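Local coordinates for protein cellulase (Uncultured bacterium, PDB 3WX5) that probably hydrolyses internal beta-1,4-glucosidic bonds of cellulose, acting as a family 12 endoglucanase, at residues 108-113 with 145-150; 140-145 with 199-204; 151-156 with 182-187. All blocks are in the same frame, centred on the assembly; numbering follows the deposited sequence.

Contact 1: 108-113 with 145-150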
# COMPACT_ATOMS: atom_id res chain seq x y z
N TRP A 108 1.23 9.88 -5.98
CA TRP A 108 0.07 9.03 -6.30
C TRP A 108 -1.15 9.93 -6.46
O TRP A 108 -1.28 10.93 -5.77
CB TRP A 108 -0.20 8.02 -5.17
CG TRP A 108 -1.23 6.96 -5.53
CD1 TRP A 108 -1.29 6.22 -6.70
CD2 TRP A 108 -2.26 6.44 -4.67
NE1 TRP A 108 -2.39 5.38 -6.66
CE2 TRP A 108 -2.99 5.48 -5.42
CE3 TRP A 108 -2.66 6.71 -3.36
CZ2 TRP A 108 -4.02 4.72 -4.86
CZ3 TRP A 108 -3.72 5.98 -2.81
CH2 TRP A 108 -4.40 5.02 -3.57
N ARG A 109 -2.07 9.52 -7.32
CA ARG A 109 -3.36 10.21 -7.43
C ARG A 109 -4.46 9.15 -7.42
O ARG A 109 -4.34 8.12 -8.07
CB ARG A 109 -3.42 11.01 -8.73
CG ARG A 109 -4.72 11.77 -8.92
CD ARG A 109 -4.64 12.76 -10.11
NE ARG A 109 -4.67 12.07 -11.40
CZ ARG A 109 -5.79 11.63 -11.97
NH1 ARG A 109 -6.96 11.78 -11.37
NH2 ARG A 109 -5.73 10.99 -13.13
N LEU A 110 -5.50 9.40 -6.64
CA LEU A 110 -6.59 8.44 -6.58
C LEU A 110 -7.89 9.13 -7.00
O LEU A 110 -8.08 10.36 -6.81
CB LEU A 110 -6.69 7.86 -5.17
CG LEU A 110 -7.01 8.91 -4.09
CD1 LEU A 110 -8.41 8.71 -3.53
CD2 LEU A 110 -5.98 8.93 -2.96
N THR A 111 -8.79 8.34 -7.57
CA THR A 111 -10.13 8.83 -7.86
C THR A 111 -11.10 8.10 -6.93
O THR A 111 -11.26 6.88 -7.03
CB THR A 111 -10.47 8.57 -9.36
OG1 THR A 111 -9.46 9.18 -10.18
CG2 THR A 111 -11.85 9.15 -9.72
N PRO A 112 -11.70 8.83 -5.98
CA PRO A 112 -12.63 8.24 -5.02
C PRO A 112 -13.98 7.92 -5.64
O PRO A 112 -14.24 8.30 -6.81
CB PRO A 112 -12.80 9.33 -3.96
CG PRO A 112 -12.42 10.60 -4.62
CD PRO A 112 -11.72 10.30 -5.94
N ILE A 113 -14.79 7.15 -4.92
CA ILE A 113 -16.19 6.88 -5.35
C ILE A 113 -17.17 7.19 -4.21
O ILE A 113 -16.75 7.30 -3.06
CB ILE A 113 -16.38 5.41 -5.82
CG1 ILE A 113 -15.98 4.41 -4.72
CG2 ILE A 113 -15.60 5.16 -7.09
CD1 ILE A 113 -16.36 2.96 -5.10
N TRP A 145 -3.11 6.01 5.24
CA TRP A 145 -4.47 6.08 4.70
C TRP A 145 -4.74 7.53 4.28
O TRP A 145 -4.65 8.44 5.09
CB TRP A 145 -5.50 5.70 5.78
CG TRP A 145 -5.54 4.22 6.20
CD1 TRP A 145 -4.49 3.33 6.21
CD2 TRP A 145 -6.68 3.51 6.68
NE1 TRP A 145 -4.94 2.08 6.63
CE2 TRP A 145 -6.27 2.19 6.98
CE3 TRP A 145 -8.02 3.87 6.94
CZ2 TRP A 145 -7.15 1.20 7.43
CZ3 TRP A 145 -8.90 2.90 7.45
CH2 TRP A 145 -8.46 1.59 7.70
N LEU A 146 -5.09 7.72 3.01
CA LEU A 146 -5.27 9.05 2.43
C LEU A 146 -6.74 9.42 2.25
O LEU A 146 -7.11 10.60 2.26
CB LEU A 146 -4.56 9.15 1.08
CG LEU A 146 -3.06 8.86 1.16
CD1 LEU A 146 -2.49 8.81 -0.24
CD2 LEU A 146 -2.32 9.93 2.02
N ASN A 147 -7.58 8.40 2.08
CA ASN A 147 -8.99 8.62 1.76
C ASN A 147 -9.75 7.30 2.02
O ASN A 147 -9.14 6.26 2.24
CB ASN A 147 -9.13 9.08 0.29
CG ASN A 147 -10.30 10.03 0.06
OD1 ASN A 147 -10.21 11.02 -0.71
ND2 ASN A 147 -11.42 9.74 0.71
N TRP A 148 -11.06 7.37 2.16
CA TRP A 148 -11.85 6.19 2.58
C TRP A 148 -13.33 6.54 2.53
O TRP A 148 -13.69 7.70 2.36
CB TRP A 148 -11.48 5.77 4.01
CG TRP A 148 -11.79 6.85 5.02
CD1 TRP A 148 -13.01 7.10 5.63
CD2 TRP A 148 -10.89 7.83 5.53
NE1 TRP A 148 -12.90 8.17 6.49
CE2 TRP A 148 -11.62 8.66 6.42
CE3 TRP A 148 -9.54 8.12 5.28
CZ2 TRP A 148 -11.05 9.76 7.05
CZ3 TRP A 148 -8.97 9.23 5.90
CH2 TRP A 148 -9.74 10.05 6.77
N ARG A 149 -14.17 5.52 2.69
CA ARG A 149 -15.59 5.73 2.80
C ARG A 149 -16.14 4.67 3.71
O ARG A 149 -15.68 3.54 3.66
CB ARG A 149 -16.25 5.63 1.43
CG ARG A 149 -17.74 5.85 1.49
CD ARG A 149 -18.38 5.74 0.11
NE ARG A 149 -19.84 5.61 0.21
CZ ARG A 149 -20.67 6.64 0.26
NH1 ARG A 149 -20.19 7.89 0.18
NH2 ARG A 149 -21.98 6.43 0.35
N GLY A 150 -17.11 5.04 4.54
CA GLY A 150 -17.91 4.04 5.24
C GLY A 150 -17.49 3.77 6.67
O GLY A 150 -17.86 2.76 7.25

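Contact 2: 140-145 with 199-204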
# COMPACT_ATOMS: atom_id res chain seq x y z
N ALA A 140 6.93 -5.91 10.15
CA ALA A 140 5.95 -4.83 10.33
C ALA A 140 5.28 -4.49 9.01
O ALA A 140 5.78 -4.79 7.92
CB ALA A 140 6.62 -3.57 10.91
N GLU A 141 4.11 -3.86 9.14
CA GLU A 141 3.39 -3.33 8.02
C GLU A 141 3.07 -1.89 8.40
O GLU A 141 2.54 -1.63 9.50
CB GLU A 141 2.06 -4.09 7.83
CG GLU A 141 1.12 -3.46 6.80
CD GLU A 141 -0.23 -4.18 6.71
OE1 GLU A 141 -0.53 -5.04 7.57
OE2 GLU A 141 -0.98 -3.90 5.76
N LEU A 142 3.41 -0.97 7.50
CA LEU A 142 3.14 0.44 7.73
C LEU A 142 2.20 0.95 6.65
O LEU A 142 2.50 0.88 5.46
CB LEU A 142 4.45 1.24 7.75
CG LEU A 142 4.38 2.71 8.17
CD1 LEU A 142 5.77 3.24 8.62
CD2 LEU A 142 3.83 3.57 7.03
N MET A 143 1.01 1.37 7.08
CA MET A 143 0.02 1.89 6.15
C MET A 143 -0.08 3.41 6.27
O MET A 143 0.07 3.97 7.36
CB MET A 143 -1.37 1.29 6.44
CG MET A 143 -1.44 -0.24 6.45
SD MET A 143 -3.13 -0.81 6.02
CE MET A 143 -3.19 -0.58 4.22
N ILE A 144 -0.51 4.04 5.18
CA ILE A 144 -0.75 5.48 5.18
C ILE A 144 -2.07 5.69 4.47
O ILE A 144 -2.14 5.49 3.25
CB ILE A 144 0.33 6.25 4.43
CG1 ILE A 144 1.69 5.99 5.10
CG2 ILE A 144 0.01 7.76 4.49
CD1 ILE A 144 2.90 6.50 4.31
N TRP A 145 -3.11 6.01 5.24
CA TRP A 145 -4.47 6.08 4.70
C TRP A 145 -4.74 7.53 4.28
O TRP A 145 -4.65 8.44 5.09
CB TRP A 145 -5.50 5.70 5.78
CG TRP A 145 -5.54 4.22 6.20
CD1 TRP A 145 -4.49 3.33 6.21
CD2 TRP A 145 -6.68 3.51 6.68
NE1 TRP A 145 -4.94 2.08 6.63
CE2 TRP A 145 -6.27 2.19 6.98
CE3 TRP A 145 -8.02 3.87 6.94
CZ2 TRP A 145 -7.15 1.20 7.43
CZ3 TRP A 145 -8.90 2.90 7.45
CH2 TRP A 145 -8.46 1.59 7.70
N ALA A 199 9.61 9.77 6.52
CA ALA A 199 9.15 10.44 7.77
C ALA A 199 8.30 9.46 8.58
O ALA A 199 8.45 9.37 9.81
CB ALA A 199 8.35 11.70 7.46
N PHE A 200 7.41 8.72 7.91
CA PHE A 200 6.58 7.73 8.61
C PHE A 200 7.39 6.59 9.18
O PHE A 200 7.16 6.14 10.29
CB PHE A 200 5.47 7.19 7.68
CG PHE A 200 4.56 8.25 7.15
CD1 PHE A 200 4.90 8.95 6.00
CD2 PHE A 200 3.47 8.70 7.91
CE1 PHE A 200 4.14 10.01 5.52
CE2 PHE A 200 2.65 9.71 7.41
CZ PHE A 200 2.99 10.38 6.21
N ILE A 201 8.29 6.06 8.35
CA ILE A 201 9.19 5.06 8.82
C ILE A 201 9.96 5.47 10.08
O ILE A 201 9.97 4.72 11.06
CB ILE A 201 10.19 4.65 7.71
CG1 ILE A 201 9.41 4.10 6.51
CG2 ILE A 201 11.15 3.63 8.27
CD1 ILE A 201 10.31 3.65 5.28
N ASP A 202 10.52 6.68 10.08
CA ASP A 202 11.32 7.13 11.22
C ASP A 202 10.45 7.34 12.45
O ASP A 202 10.90 7.12 13.57
CB ASP A 202 12.07 8.44 10.88
CG ASP A 202 13.30 8.21 9.98
OD1 ASP A 202 13.60 7.04 9.65
OD2 ASP A 202 13.90 9.22 9.52
N ASP A 203 9.18 7.73 12.25
CA ASP A 203 8.27 7.88 13.40
C ASP A 203 7.98 6.51 14.01
O ASP A 203 8.01 6.32 15.23
CB ASP A 203 6.98 8.59 12.98
CG ASP A 203 5.97 8.68 14.11
OD1 ASP A 203 6.08 9.61 14.96
OD2 ASP A 203 5.11 7.78 14.21
N ALA A 204 7.68 5.53 13.14
CA ALA A 204 7.46 4.16 13.61
C ALA A 204 8.69 3.59 14.34
O ALA A 204 8.55 2.91 15.37
CB ALA A 204 7.07 3.26 12.43

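Contact 3: 151-156 with 182-187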
# COMPACT_ATOMS: atom_id res chain seq x y z
N ASN A 151 -16.73 4.69 7.27
CA ASN A 151 -16.29 4.53 8.67
C ASN A 151 -15.45 3.29 8.90
O ASN A 151 -15.46 2.75 10.01
CB ASN A 151 -17.48 4.55 9.67
CG ASN A 151 -17.05 4.99 11.08
OD1 ASN A 151 -16.29 5.95 11.23
ND2 ASN A 151 -17.57 4.33 12.11
N VAL A 152 -14.71 2.85 7.89
CA VAL A 152 -13.75 1.77 8.06
C VAL A 152 -12.64 2.24 9.00
O VAL A 152 -12.38 3.43 9.07
CB VAL A 152 -13.18 1.33 6.68
CG1 VAL A 152 -14.28 0.66 5.84
CG2 VAL A 152 -12.59 2.54 5.93
N MET A 153 -12.06 1.33 9.78
CA MET A 153 -11.12 1.69 10.87
C MET A 153 -9.82 0.91 10.63
O MET A 153 -9.87 -0.23 10.19
CB MET A 153 -11.68 1.27 12.24
CG MET A 153 -12.75 2.22 12.80
SD MET A 153 -12.14 3.92 12.96
CE MET A 153 -13.62 4.87 12.58
N PRO A 154 -8.66 1.51 10.95
CA PRO A 154 -7.41 0.75 11.04
C PRO A 154 -7.49 -0.35 12.10
O PRO A 154 -8.32 -0.27 13.03
CB PRO A 154 -6.41 1.82 11.48
CG PRO A 154 -6.94 3.07 10.87
CD PRO A 154 -8.42 2.94 11.14
N GLY A 155 -6.66 -1.37 11.93
CA GLY A 155 -6.44 -2.37 12.99
C GLY A 155 -5.91 -1.76 14.27
O GLY A 155 -5.35 -0.67 14.27
N GLY A 156 -6.10 -2.46 15.38
CA GLY A 156 -5.41 -2.09 16.62
C GLY A 156 -6.08 -0.94 17.35
O GLY A 156 -7.30 -0.81 17.32
N ALA A 182 -0.62 2.14 11.36
CA ALA A 182 -1.36 2.86 10.31
C ALA A 182 -1.37 4.35 10.61
O ALA A 182 -1.68 4.76 11.75
CB ALA A 182 -2.77 2.33 10.21
N TYR A 183 -1.10 5.16 9.60
CA TYR A 183 -1.22 6.61 9.74
C TYR A 183 -2.43 7.03 8.94
O TYR A 183 -2.41 6.94 7.73
CB TYR A 183 0.03 7.32 9.21
CG TYR A 183 1.27 6.98 10.02
CD1 TYR A 183 2.00 5.82 9.75
CD2 TYR A 183 1.66 7.77 11.11
CE1 TYR A 183 3.12 5.47 10.54
CE2 TYR A 183 2.79 7.44 11.89
CZ TYR A 183 3.51 6.29 11.59
OH TYR A 183 4.55 5.88 12.40
N ARG A 184 -3.46 7.53 9.62
CA ARG A 184 -4.66 7.93 8.91
C ARG A 184 -4.67 9.45 8.85
O ARG A 184 -4.75 10.11 9.89
CB ARG A 184 -5.91 7.44 9.67
CG ARG A 184 -7.21 7.70 8.90
CD ARG A 184 -8.47 7.37 9.74
NE ARG A 184 -9.56 7.07 8.82
CZ ARG A 184 -10.53 6.20 9.06
NH1 ARG A 184 -10.62 5.62 10.26
NH2 ARG A 184 -11.41 5.90 8.10
N ARG A 185 -4.75 10.01 7.64
CA ARG A 185 -4.66 11.49 7.51
C ARG A 185 -5.87 12.09 8.23
O ARG A 185 -6.95 11.49 8.20
CB ARG A 185 -4.68 11.90 6.04
CG ARG A 185 -3.95 13.23 5.79
CD ARG A 185 -3.93 13.51 4.29
NE ARG A 185 -3.10 14.67 3.94
CZ ARG A 185 -3.48 15.94 4.08
NH1 ARG A 185 -4.69 16.23 4.55
NH2 ARG A 185 -2.66 16.91 3.65
N THR A 186 -5.68 13.21 8.93
CA THR A 186 -6.77 13.79 9.73
C THR A 186 -7.87 14.36 8.83
O THR A 186 -9.02 14.51 9.26
CB THR A 186 -6.27 14.89 10.71
OG1 THR A 186 -5.58 15.90 9.97
CG2 THR A 186 -5.30 14.31 11.74
N THR A 187 -7.49 14.77 7.61
CA THR A 187 -8.47 14.97 6.54
C THR A 187 -8.06 14.28 5.26
O THR A 187 -6.87 14.22 4.93
CB THR A 187 -8.73 16.48 6.24
OG1 THR A 187 -7.52 17.09 5.81
CG2 THR A 187 -9.23 17.20 7.50

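Contact 1: 108-113 with 145-150
Leu110 on one strand meets Leu146 and Asn147 on another, and these three residues bury most of the contact surface. The two strand segments run almost in the same direction, 6° apart, with their axes 9.2 Å away from each other. They belong to different sheets, so side chains and not backbone bonds join them.

Leu110 reaches across with both methyl groups. Its CD1 lies 3.9 Å from CB of Asn147, and its CD2 lies 4.3 Å from CB of Leu146. CG of Leu110 sits between the backbone N and the carbonyl carbon (chi1 63°), and from there the branch splits over the two neighbouring residues.

Leu146 also meets Trp108. Its CD1 comes to the rim of the indole, in the ring plane, 3.8 Å from CE3 of Trp108. Leu110 CB lies 4.0 Å above one face of that same ring, offset toward its rim. The indole is thus bordered by one leucine at the edge and another on a face. Trp108 NE1 makes a hydrogen bond to Ser234 OG.

Leu146 and Asn147 are consecutive, yet both side chains start toward strand 108-111. A classic beta bulge against strand 117-127 accounts for this. Pro188 and Thr190 also touch the Asn147 side chain. Further along, the apolar stem of Arg149 brings CD to 3.9 Å from Ile113 O, and the packing passes to the protein surface.

Face-to-face packing of two sheets through apolar side chains is the mark of a beta-sandwich, here the jelly roll of glycoside hydrolase family 12.

Contact 2: 140-145 with 199-204
Strand 140-145, with Leu142 and Ile144 facing Phe200, runs at 130° to helix 199-204, and the axes of the two segments approach to 9.8 Å. The contact is buried, and the side chains that meet are all apolar.

Leu142 presses its two methyl groups on the helix. CD1 lies 3.6 Å from the carbonyl O of Phe200 and 4.0 Å from CB of Ala204, so it rests on one helical turn. CD2 lies 4.0 Å from CB of Phe200. CG of Leu142 is placed opposite its backbone N (chi1 -172°), which carries both methyls out to the helix.

Ile144 approaches the phenyl ring from above. Its CD1 is 3.8 Å from the centroid of the Phe200 ring and 20° off the normal, a CH-pi contact over the face. The isoleucine and phenylalanine side chains cross at about a right angle. With alanine in place of Phe200, the ring under Ile144 CD1 is gone, and a gap between strand and helix is likely to open.

The rings of Trp169 and Tyr183 stack edge-to-face with that of Phe200, and Leu164 and Ala165 touch its side chain. Helix 197-206 follows directly on strand 191-196, an outermost strand of the six-stranded sheet. It packs against strand 140-149 of the other sheet, with strand 179-185 beside that strand and touching both Leu142 and Ala204 through Tyr183.

Contact 3: 151-156 with 182-187
Arg184 extends from strand 182-185 to the loop 151-156 and grips the carbonyl O of Val152 with both terminal nitrogens of its guanidinium, NH1 and NH2. The bond from NH2 to Val152 O is 2.8 Å long, with an angle of 139° at the hydrogen. The one from NH1 to Val152 O is weak, at 3.1 Å. Neither bond is straight, as expected when two N-H groups converge on one atom. NH2 is tilted from the carbonyl plane.

The arginine reaches this far because its chain is stretched. CG stands opposite the backbone N (chi1 -174°), and the chain stays extended to NE.

Met153 is bent instead. Its side chain starts away from the strand, then bends at chi2 (-57°) and again at chi3. These bends bring SD back to the edge of the guanidinium, in its plane, 3.5 Å from Arg184 NH1. Val152 approaches more loosely, with CG2 4.2 Å from Arg184 NH2.

Pro154 closes the other end of the contact. Its CD lies 3.6 Å from Arg184 NH1, while its CB packs 3.9 Å from CB of Ala182. The proline ring therefore touches both residues that point from the strand toward the loop. Trp172 also touches Pro154, and Trp148 forms a cation-pi contact with Arg184.

This is a loop fastened to a sheet face by an arginine that clasps a main-chain carbonyl. It joins the connection between strands 140-149 and 157-164 to strand 179-185. In family 12 enzymes, loops on the concave side of the sandwich commonly border the substrate cleft. Val152 and Pro154 touch Trp145, whose side chain lies on the strand face opposite Leu142 and Ile144, so this loop is probably on that side.

Overall arrangement
All three contacts draw on strand 140-149 or its direct surroundings. Contacts 1 and 2 overlap on that strand at Trp145, which takes no part in either packing, and their centres lie about 18 Å apart. Contact 1 joins the two sheets and runs from a buried end to an exposed one. Contact 2 is fully buried and sets the helix on the strand. Both rest mainly on apolar packing. Contact 3 is mostly buried but polar at its centre, where an arginine holds a loop. Strand 179-185 runs parallel to 140-149 and is hydrogen-bonded to it, as between Tyr183 and Trp145, which links contact 3 to the others. Tyr183 also reaches Asp203 of the helix through its hydroxyl.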